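PDB 5NOA: family 88 glycosyl hydrolase from Bacteroides thetaiotaomicron, which probably hydrolyses glycosidic bonds, perhaps in unsaturated rhamnogalacturonan fragments, as part of plant-polysaccharide breakdown by a gut bacterium. Local coordinates for residues G208-Y212 against P213-S217; M278-A281 against Q282-P285; Y337-P340 against I341-A345. All coordinates share one frame; numbering follows the deposited sequence.

Contact 1: residues G208-Y212 against P213-S217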
ATOM      1  N   GLY A 208       7.271   7.940  14.905  1.00 10.84           N
ATOM      2  CA  GLY A 208       7.192   8.517  16.241  1.00 11.79           C
ATOM      3  C   GLY A 208       7.757   9.921  16.402  1.00 13.86           C
ATOM      4  O   GLY A 208       7.412  10.581  17.393  1.00 18.73           O
ATOM      5  N   LYS A 209       8.570  10.425  15.474  1.00 14.27           N
ATOM      6  CA  LYS A 209       9.048  11.876  15.597  1.00 15.08           C
ATOM      7  C   LYS A 209       7.958  12.910  15.270  1.00 12.11           C
ATOM      8  O   LYS A 209       8.035  14.100  15.658  1.00 14.97           O
ATOM      9  CB  LYS A 209      10.076  12.200  14.523  1.00 20.09           C
ATOM     10  CG  LYS A 209      11.353  11.458  14.610  1.00 19.46           C
ATOM     11  CD  LYS A 209      12.466  12.081  13.758  1.00 18.64           C
ATOM     12  CE  LYS A 209      12.155  12.191  12.271  1.00 24.13           C
ATOM     13  NZ  LYS A 209      11.563  11.002  11.570  1.00 26.80           N
ATOM     14  N   TYR A 210       6.901  12.503  14.552  1.00 14.63           N
ATOM     15  CA  TYR A 210       5.912  13.475  14.027  1.00 15.15           C
ATOM     16  C   TYR A 210       4.747  13.728  14.923  1.00 14.15           C
ATOM     17  O   TYR A 210       3.822  14.461  14.567  1.00 15.80           O
ATOM     18  CB  TYR A 210       5.434  12.989  12.648  1.00 16.52           C
ATOM     19  CG  TYR A 210       6.447  13.252  11.594  1.00 17.05           C
ATOM     20  CD1 TYR A 210       7.554  12.410  11.442  1.00 20.10           C
ATOM     21  CD2 TYR A 210       6.338  14.381  10.758  1.00 20.92           C
ATOM     22  CE1 TYR A 210       8.504  12.676  10.464  1.00 22.29           C
ATOM     23  CE2 TYR A 210       7.284  14.662   9.783  1.00 23.40           C
ATOM     24  CZ  TYR A 210       8.367  13.818   9.648  1.00 23.25           C
ATOM     25  OH  TYR A 210       9.292  14.065   8.672  1.00 33.36           O
ATOM     26  N   VAL A 211       4.794  13.212  16.147  1.00 16.75           N
ATOM     27  CA  VAL A 211       3.709  13.359  17.078  1.00 16.68           C
ATOM     28  C   VAL A 211       3.498  14.821  17.613  1.00 14.58           C
ATOM     29  O   VAL A 211       4.393  15.547  17.988  1.00 16.28           O
ATOM     30  CB  VAL A 211       3.813  12.262  18.168  1.00 17.78           C
ATOM     31  CG1 VAL A 211       2.644  12.284  19.138  1.00 19.60           C
ATOM     32  CG2 VAL A 211       3.909  10.867  17.530  1.00 19.05           C
ATOM     33  N   TYR A 212       2.234  15.215  17.651  1.00 12.14           N
ATOM     34  CA  TYR A 212       1.787  16.480  18.259  1.00 12.02           C
ATOM     35  C   TYR A 212       1.837  16.377  19.793  1.00 13.23           C
ATOM     36  O   TYR A 212       1.622  15.286  20.338  1.00 17.04           O
ATOM     37  CB  TYR A 212       0.345  16.667  17.798  1.00 12.36           C
ATOM     38  CG  TYR A 212      -0.328  17.918  18.288  1.00 12.60           C
ATOM     39  CD1 TYR A 212      -1.052  17.906  19.472  1.00 15.87           C
ATOM     40  CD2 TYR A 212      -0.310  19.066  17.534  1.00 13.51           C
ATOM     41  CE1 TYR A 212      -1.705  19.055  19.924  1.00 17.51           C
ATOM     42  CE2 TYR A 212      -0.940  20.218  17.978  1.00 16.29           C
ATOM     43  CZ  TYR A 212      -1.622  20.210  19.185  1.00 17.10           C
ATOM     44  OH  TYR A 212      -2.253  21.365  19.589  1.00 23.93           O
ATOM     45  N   PRO A 213       2.096  17.453  20.527  1.00 13.78           N
ATOM     46  CA  PRO A 213       2.310  18.800  20.057  1.00 14.94           C
ATOM     47  C   PRO A 213       3.767  19.158  19.779  1.00 16.43           C
ATOM     48  O   PRO A 213       4.027  20.254  19.338  1.00 17.48           O
ATOM     49  CB  PRO A 213       1.780  19.654  21.224  1.00 15.82           C
ATOM     50  CG  PRO A 213       2.163  18.853  22.407  1.00 17.41           C
ATOM     51  CD  PRO A 213       1.875  17.425  21.991  1.00 15.59           C
ATOM     52  N   LYS A 214       4.700  18.243  20.012  1.00 17.45           N
ATOM     53  CA  LYS A 214       6.105  18.571  19.773  1.00 22.68           C
ATOM     54  C   LYS A 214       6.299  19.005  18.309  1.00 18.69           C
ATOM     55  O   LYS A 214       7.066  19.936  18.017  1.00 23.69           O
ATOM     56  CB  LYS A 214       7.011  17.383  20.125  1.00 28.83           C
ATOM     57  CG  LYS A 214       8.509  17.668  20.076  1.00 36.38           C
ATOM     58  CD  LYS A 214       9.296  16.569  19.361  1.00 44.29           C
ATOM     59  CE  LYS A 214       9.016  16.559  17.852  1.00 49.40           C
ATOM     60  NZ  LYS A 214      10.009  15.825  17.013  1.00 49.65           N
ATOM     61  N   HIS A 215       5.681  18.269  17.403  1.00 16.93           N
ATOM     62  CA  HIS A 215       5.660  18.589  15.977  1.00 14.63           C
ATOM     63  C   HIS A 215       4.240  18.991  15.578  1.00 12.70           C
ATOM     64  O   HIS A 215       3.269  18.354  15.978  1.00 12.16           O
ATOM     65  CB  HIS A 215       6.153  17.385  15.174  1.00 12.27           C
ATOM     66  CG  HIS A 215       6.038  17.594  13.700  1.00 14.42           C
ATOM     67  ND1 HIS A 215       6.866  18.450  13.001  1.00 17.05           N
ATOM     68  CD2 HIS A 215       5.135  17.126  12.815  1.00 15.82           C
ATOM     69  CE1 HIS A 215       6.479  18.475  11.736  1.00 17.12           C
ATOM     70  NE2 HIS A 215       5.427  17.682  11.601  1.00 15.96           N
ATOM     71  N   LYS A 216       4.140  20.069  14.809  1.00 13.67           N
ATOM     72  CA  LYS A 216       2.900  20.519  14.215  1.00 12.95           C
ATOM     73  C   LYS A 216       3.148  20.861  12.763  1.00 12.36           C
ATOM     74  O   LYS A 216       4.278  21.132  12.350  1.00 14.68           O
ATOM     75  CB  LYS A 216       2.363  21.756  14.931  1.00 13.84           C
ATOM     76  CG  LYS A 216       2.294  21.646  16.440  1.00 15.64           C
ATOM     77  CD  LYS A 216       1.668  22.894  17.077  1.00 17.79           C
ATOM     78  CE  LYS A 216       1.546  22.793  18.595  1.00 21.07           C
ATOM     79  NZ  LYS A 216       2.863  22.968  19.248  1.00 29.90           N
ATOM     80  N   SER A 217       2.069  20.928  12.005  1.00 12.19           N
ATOM     81  CA  SER A 217       2.145  21.500  10.659  1.00 13.39           C
ATOM     82  C   SER A 217       2.500  22.986  10.771  1.00 16.61           C
ATOM     83  O   SER A 217       2.473  23.573  11.857  1.00 17.72           O
ATOM     84  CB  SER A 217       0.810  21.333   9.901  1.00 14.19           C
ATOM     85  OG  SER A 217      -0.181  22.192  10.401  1.00 16.20           O
TER
HETATM   86  O   HOH W   1       1.802  16.577  14.461  1.00 11.45           O

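Contact 2: residues M278-A281 against Q282-P285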
ATOM      1  N   MET A 278      -2.538  15.870   5.783  1.00  7.82           N
ATOM      2  CA  MET A 278      -3.971  15.585   5.558  1.00  8.70           C
ATOM      3  C   MET A 278      -4.892  16.614   6.175  1.00  8.84           C
ATOM      4  O   MET A 278      -5.949  16.884   5.614  1.00  9.91           O
ATOM      5  CB  MET A 278      -4.308  14.218   6.152  1.00 10.20           C
ATOM      6  CG  MET A 278      -3.642  13.072   5.429  1.00 11.44           C
ATOM      7  SD  MET A 278      -3.802  11.462   6.282  1.00 10.80           S
ATOM      8  CE  MET A 278      -5.570  11.155   6.106  1.00 12.36           C
ATOM      9  N   LEU A 279      -4.498  17.155   7.342  1.00  8.43           N
ATOM     10  CA  LEU A 279      -5.333  18.085   8.098  1.00  9.79           C
ATOM     11  C   LEU A 279      -4.940  19.542   7.887  1.00 11.08           C
ATOM     12  O   LEU A 279      -5.496  20.404   8.536  1.00 14.25           O
ATOM     13  CB  LEU A 279      -5.302  17.749   9.585  1.00  9.67           C
ATOM     14  CG  LEU A 279      -5.659  16.327   9.968  1.00 10.27           C
ATOM     15  CD1 LEU A 279      -5.665  16.172  11.478  1.00 10.25           C
ATOM     16  CD2 LEU A 279      -6.972  15.865   9.415  1.00 12.89           C
ATOM     17  N   ASP A 280      -4.012  19.835   6.986  1.00 11.14           N
ATOM     18  CA  ASP A 280      -3.574  21.215   6.778  1.00 11.80           C
ATOM     19  C   ASP A 280      -3.227  21.418   5.327  1.00 11.40           C
ATOM     20  O   ASP A 280      -2.073  21.232   4.926  1.00 10.73           O
ATOM     21  CB  ASP A 280      -2.377  21.547   7.668  1.00 12.75           C
ATOM     22  CG  ASP A 280      -1.967  23.039   7.598  1.00 14.42           C
ATOM     23  OD1 ASP A 280      -2.489  23.767   6.737  1.00 16.40           O
ATOM     24  OD2 ASP A 280      -1.082  23.469   8.380  1.00 16.32           O
ATOM     25  N   ALA A 281      -4.238  21.777   4.533  1.00 11.93           N
ATOM     26  CA  ALA A 281      -4.026  21.961   3.095  1.00 12.79           C
ATOM     27  C   ALA A 281      -2.982  23.030   2.772  1.00 13.79           C
ATOM     28  O   ALA A 281      -2.252  22.884   1.814  1.00 22.65           O
ATOM     29  CB  ALA A 281      -5.324  22.287   2.376  1.00 14.79           C
ATOM     30  N   GLN A 282      -2.843  24.061   3.595  1.00 12.02           N
ATOM     31  CA  GLN A 282      -1.896  25.145   3.281  1.00 14.53           C
ATOM     32  C   GLN A 282      -0.455  24.789   3.569  1.00 13.40           C
ATOM     33  O   GLN A 282       0.460  25.404   3.037  1.00 14.90           O
ATOM     34  CB  GLN A 282      -2.256  26.437   4.042  1.00 18.22           C
ATOM     35  CG  GLN A 282      -3.696  26.908   3.919  1.00 24.28           C
ATOM     36  CD  GLN A 282      -4.158  26.976   2.487  1.00 30.86           C
ATOM     37  OE1 GLN A 282      -5.171  26.369   2.110  1.00 39.45           O
ATOM     38  NE2 GLN A 282      -3.415  27.715   1.668  1.00 37.77           N
ATOM     39  N   HIS A 283      -0.226  23.788   4.399  1.00 11.44           N
ATOM     40  CA  HIS A 283       1.140  23.389   4.724  1.00 11.82           C
ATOM     41  C   HIS A 283       1.910  22.942   3.474  1.00 10.69           C
ATOM     42  O   HIS A 283       3.081  23.229   3.314  1.00 11.76           O
ATOM     43  CB  HIS A 283       1.037  22.309   5.813  1.00 12.50           C
ATOM     44  CG  HIS A 283       2.306  21.646   6.167  1.00 13.04           C
ATOM     45  ND1 HIS A 283       3.070  22.043   7.233  1.00 16.71           N
ATOM     46  CD2 HIS A 283       2.963  20.613   5.590  1.00 14.59           C
ATOM     47  CE1 HIS A 283       4.117  21.252   7.334  1.00 18.68           C
ATOM     48  NE2 HIS A 283       4.069  20.368   6.355  1.00 18.19           N
ATOM     49  N   ALA A 284       1.251  22.165   2.638  1.00 10.89           N
ATOM     50  CA  ALA A 284       1.817  21.618   1.416  1.00 10.89           C
ATOM     51  C   ALA A 284       0.655  21.499   0.482  1.00  9.26           C
ATOM     52  O   ALA A 284      -0.086  20.521   0.495  1.00 10.15           O
ATOM     53  CB  ALA A 284       2.487  20.272   1.661  1.00 12.36           C
ATOM     54  N   PRO A 285       0.398  22.528  -0.318  1.00  9.33           N
ATOM     55  CA  PRO A 285      -0.903  22.630  -0.998  1.00  9.24           C
ATOM     56  C   PRO A 285      -1.072  21.756  -2.219  1.00  8.61           C
ATOM     57  O   PRO A 285      -0.110  21.275  -2.807  1.00  9.05           O
ATOM     58  CB  PRO A 285      -0.954  24.124  -1.408  1.00 10.34           C
ATOM     59  CG  PRO A 285       0.486  24.472  -1.594  1.00 10.44           C
ATOM     60  CD  PRO A 285       1.173  23.770  -0.469  1.00 10.14           C
TER
HETATM   61  O   HOH W   2      -0.709  19.695   3.013  1.00 10.84           O

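Contact 3: residues Y337-P340 against I341-A345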
ATOM      1  N   TYR A 337       1.056  13.914 -10.492  1.00  7.17           N
ATOM      2  CA  TYR A 337       0.881  14.470  -9.155  1.00  7.36           C
ATOM      3  C   TYR A 337       1.292  13.495  -8.051  1.00  6.84           C
ATOM      4  O   TYR A 337       0.785  13.578  -6.927  1.00  7.71           O
ATOM      5  CB  TYR A 337      -0.521  15.039  -8.928  1.00  8.33           C
ATOM      6  CG  TYR A 337      -0.846  16.265  -9.714  1.00 10.36           C
ATOM      7  CD1 TYR A 337      -0.390  17.509  -9.311  1.00 12.05           C
ATOM      8  CD2 TYR A 337      -1.652  16.186 -10.813  1.00 13.51           C
ATOM      9  CE1 TYR A 337      -0.722  18.651  -9.982  1.00 17.00           C
ATOM     10  CE2 TYR A 337      -1.985  17.333 -11.527  1.00 15.51           C
ATOM     11  CZ  TYR A 337      -1.534  18.584 -11.117  1.00 15.42           C
ATOM     12  OH  TYR A 337      -1.890  19.691 -11.798  1.00 24.65           O
ATOM     13  N   VAL A 338       2.261  12.634  -8.333  1.00  6.98           N
ATOM     14  CA  VAL A 338       2.769  11.748  -7.313  1.00  7.53           C
ATOM     15  C   VAL A 338       3.868  12.461  -6.514  1.00  7.72           C
ATOM     16  O   VAL A 338       4.851  12.928  -7.077  1.00  8.70           O
ATOM     17  CB  VAL A 338       3.292  10.440  -7.895  1.00  8.11           C
ATOM     18  CG1 VAL A 338       3.871   9.536  -6.802  1.00  9.75           C
ATOM     19  CG2 VAL A 338       2.200   9.728  -8.664  1.00  7.79           C
ATOM     20  N   GLN A 339       3.716  12.563  -5.202  1.00  7.40           N
ATOM     21  CA  GLN A 339       4.765  13.177  -4.368  1.00  8.35           C
ATOM     22  C   GLN A 339       6.050  12.337  -4.502  1.00  7.76           C
ATOM     23  O   GLN A 339       6.041  11.164  -4.191  1.00  9.34           O
ATOM     24  CB  GLN A 339       4.339  13.209  -2.926  1.00  8.63           C
ATOM     25  CG  GLN A 339       5.350  13.827  -1.964  1.00  8.88           C
ATOM     26  CD  GLN A 339       4.839  13.821  -0.527  1.00 10.03           C
ATOM     27  OE1 GLN A 339       3.959  13.067  -0.169  1.00 11.16           O
ATOM     28  NE2 GLN A 339       5.381  14.693   0.280  1.00 12.82           N
ATOM     29  N   PRO A 340       7.162  12.948  -4.967  1.00  9.09           N
ATOM     30  CA  PRO A 340       8.374  12.183  -5.215  1.00  9.73           C
ATOM     31  C   PRO A 340       9.146  11.830  -3.949  1.00  9.64           C
ATOM     32  O   PRO A 340       9.105  12.583  -2.980  1.00  9.93           O
ATOM     33  CB  PRO A 340       9.199  13.142  -6.073  1.00 12.86           C
ATOM     34  CG  PRO A 340       8.702  14.476  -5.781  1.00 16.31           C
ATOM     35  CD  PRO A 340       7.270  14.351  -5.431  1.00 11.14           C
ATOM     36  N   ILE A 341       9.863  10.716  -3.993  1.00  9.56           N
ATOM     37  CA  ILE A 341      10.710  10.305  -2.870  1.00 11.46           C
ATOM     38  C   ILE A 341      11.661  11.410  -2.472  1.00 13.17           C
ATOM     39  O   ILE A 341      11.821  11.712  -1.282  1.00 15.94           O
ATOM     40  CB  ILE A 341      11.471   8.997  -3.178  1.00 11.46           C
ATOM     41  CG1 ILE A 341      10.471   7.845  -3.282  1.00 12.37           C
ATOM     42  CG2 ILE A 341      12.549   8.714  -2.131  1.00 13.13           C
ATOM     43  CD1 ILE A 341      11.037   6.610  -3.986  1.00 14.43           C
ATOM     44  N   GLY A 342      12.280  12.031  -3.432  1.00 13.25           N
ATOM     45  CA  GLY A 342      13.273  13.074  -3.025  1.00 13.16           C
ATOM     46  C   GLY A 342      12.743  14.467  -2.751  1.00 12.11           C
ATOM     47  O   GLY A 342      13.502  15.422  -2.711  1.00 14.05           O
ATOM     48  N   GLU A 343      11.436  14.634  -2.642  1.00 10.72           N
ATOM     49  CA  GLU A 343      10.869  15.969  -2.588  1.00 11.06           C
ATOM     50  C   GLU A 343      11.502  16.912  -1.538  1.00 12.84           C
ATOM     51  O   GLU A 343      11.741  16.524  -0.411  1.00 16.72           O
ATOM     52  CB  GLU A 343       9.379  15.836  -2.282  1.00 14.37           C
ATOM     53  CG  GLU A 343       8.627  17.141  -2.202  1.00 15.73           C
ATOM     54  CD  GLU A 343       7.255  16.957  -1.579  1.00 15.74           C
ATOM     55  OE1 GLU A 343       7.148  16.768  -0.330  1.00 20.70           O
ATOM     56  OE2 GLU A 343       6.304  17.003  -2.319  1.00 17.36           O
ATOM     57  N   LYS A 344      11.737  18.135  -1.970  1.00 12.29           N
ATOM     58  CA  LYS A 344      12.034  19.304  -1.156  1.00 12.72           C
ATOM     59  C   LYS A 344      10.824  20.205  -1.376  1.00 11.58           C
ATOM     60  O   LYS A 344      10.483  20.462  -2.533  1.00 12.02           O
ATOM     61  CB  LYS A 344      13.293  20.025  -1.668  1.00 17.38           C
ATOM     62  CG  LYS A 344      14.572  19.223  -1.508  1.00 22.36           C
ATOM     63  CD  LYS A 344      15.465  19.334  -2.733  1.00 24.59           C
ATOM     64  CE  LYS A 344      16.774  18.602  -2.531  1.00 22.80           C
ATOM     65  NZ  LYS A 344      17.262  18.128  -3.845  1.00 20.61           N
ATOM     66  N   ALA A 345      10.148  20.654  -0.315  1.00 11.92           N
ATOM     67  CA  ALA A 345       8.987  21.525  -0.522  1.00 10.42           C
ATOM     68  C   ALA A 345       8.758  22.413   0.671  1.00 10.59           C
ATOM     69  O   ALA A 345       9.011  22.045   1.808  1.00 11.85           O
ATOM     70  CB  ALA A 345       7.745  20.711  -0.811  1.00 11.83           C
TER

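Contact 1: residues G208-Y212 against P213-S217
Y212 and P213 meet in a local surface turn built on a cis peptide bond, within the loop that runs from strand 203-204 to helix 226-242. The cis geometry folds the pyrrolidine back over the phenol: P213 CB lies 3.8 Å from the centroid of the Y212 ring, above one face, as a CH-pi contact. At Y212, CG is opposite the backbone N (chi1 -179°), which sets the ring beside the carbonyl carbon that bears the proline. K216 comes to the same ring obliquely, CE 3.6 Å from Y212 CE2, and a bend at its last torsion brings NZ to P213 O as a donor at 3.0 Å. With a serine at Y212, P213 CB and the K216 methylenes would probably lose their aromatic surface, leaving the proline ring less firmly held.

Backbone evidence for the reversal is the bond from H215 N to V211 O, 3.1 Å long and nearly straight at 168°. One residue earlier, K214 bends at chi2 and chi3 until NZ reaches K209 O at 3.0 Å, in the carbonyl plane on a lone pair. Y210 directs its edge at the face of H215 in a T-shaped pair, planes 76° apart. H215 NE2 is hydrogen-bonded to D223, which Y210 also touches, while V211 rests on Y205; the turn thus leans on residues just beyond strand 203-204 and just ahead of helix 226-242.

Contact 2: residues M278-A281 against Q282-P285
D280 and H283 form the tight part of this local turn in the loop between helices 250-266 and 289-304. Their side chains cross at about a right angle, with D280 OD2 3.5 Å from H283 CB and the carboxylate plane turned 53° from the imidazole. The carboxylate gets there because CG is anti to the backbone N of D280 (chi1 -174°), beside the carbonyl carbon, where OD1 faces the amides that follow. OD1 receives weak, bent hydrogen bonds from Q282 N at 3.2 Å and H283 N at 3.3 Å, the first as in an Asx turn. H283 N also bonds to D280 O, meeting it from well above the carbonyl plane, so this one N-H is divided between a backbone and a side-chain acceptor. P285 CA makes a CA-H...O contact of 3.1 Å with A281 O. Inside the turn, a water lies 2.8 Å from D280 O and 2.7 Å from A284 O, bridging the two carbonyls.

The other side is looser: Q282 is exposed, its chain bends at chi2, and OE1 comes no nearer to A281 CB than 4.1 Å.

Beyond the turn, H283 ND1 is hydrogen-bonded to V218 N. The chemistry implies a buried carboxylate held from several sides, by weak local amide bonds at OD1 and hydrogen bonds from OD2 to S217 and N219, which probably limits its rotation.

Contact 3: residues Y337-P340 against I341-A345
P340 and E343 touch across a tight local turn, in the loop between helices 310-328 and 358-377. The side chains cross at a slant, the pyrrolidine meeting the root of the glutamate: P340 CG is 3.8 Å from E343 CB. On the backbone, E343 N donates to P340 O at 3.1 Å, approaching from well above the carbonyl plane with an N-H...O angle of 159°.

From its root beside the proline, E343 runs out extended and carries its carboxylate to Q339. There Q339 NE2 gives a hydrogen bond of 2.8 Å to OE1 of E343. The bond is nearly straight, 162° at the hydrogen, and it is coplanar with the donor but not with the acceptor: E343 OE1 sits close to the amide plane of Q339, whereas NE2 stands 41° out of the carboxylate plane. Q339 is stretched to full length, with CG anti to the backbone N, and its CG also passes 3.3 Å from E343 OE2.

The motif is a type I beta turn from P340 to E343, with I341 and G342 at its two central positions. The side chain of I341 packs on F359 of helix 358-377. The amide and the carboxylate each have a further partner: Q339 OE1 is hydrogen-bonded to W225 NE1, which fixes which end of the amide faces the glutamate, and E343 OE2 forms a salt bridge with R276 NH1.

From the N terminus the three contacts follow in series, each a local turn that closes before the next begins, so none nests or crosses. Contact 1 reverses the loop between strand 203-204 and helix 226-242, contact 2 the loop between helices 250-266 and 289-304, and contact 3 the loop between helices 310-328 and 358-377. Contacts 1 and 2 touch directly through S217, whose hydrogen bond to D280 is backed by packing of its CB on H283 ND1 at 3.6 Å, although their centres are 15 Å apart. Contact 3 touches neither; its nearest atoms are about 6 Å from contact 2. R276 spans that gap, bonding to P285 O and pairing with E343, and thereby ties the second and third loops together.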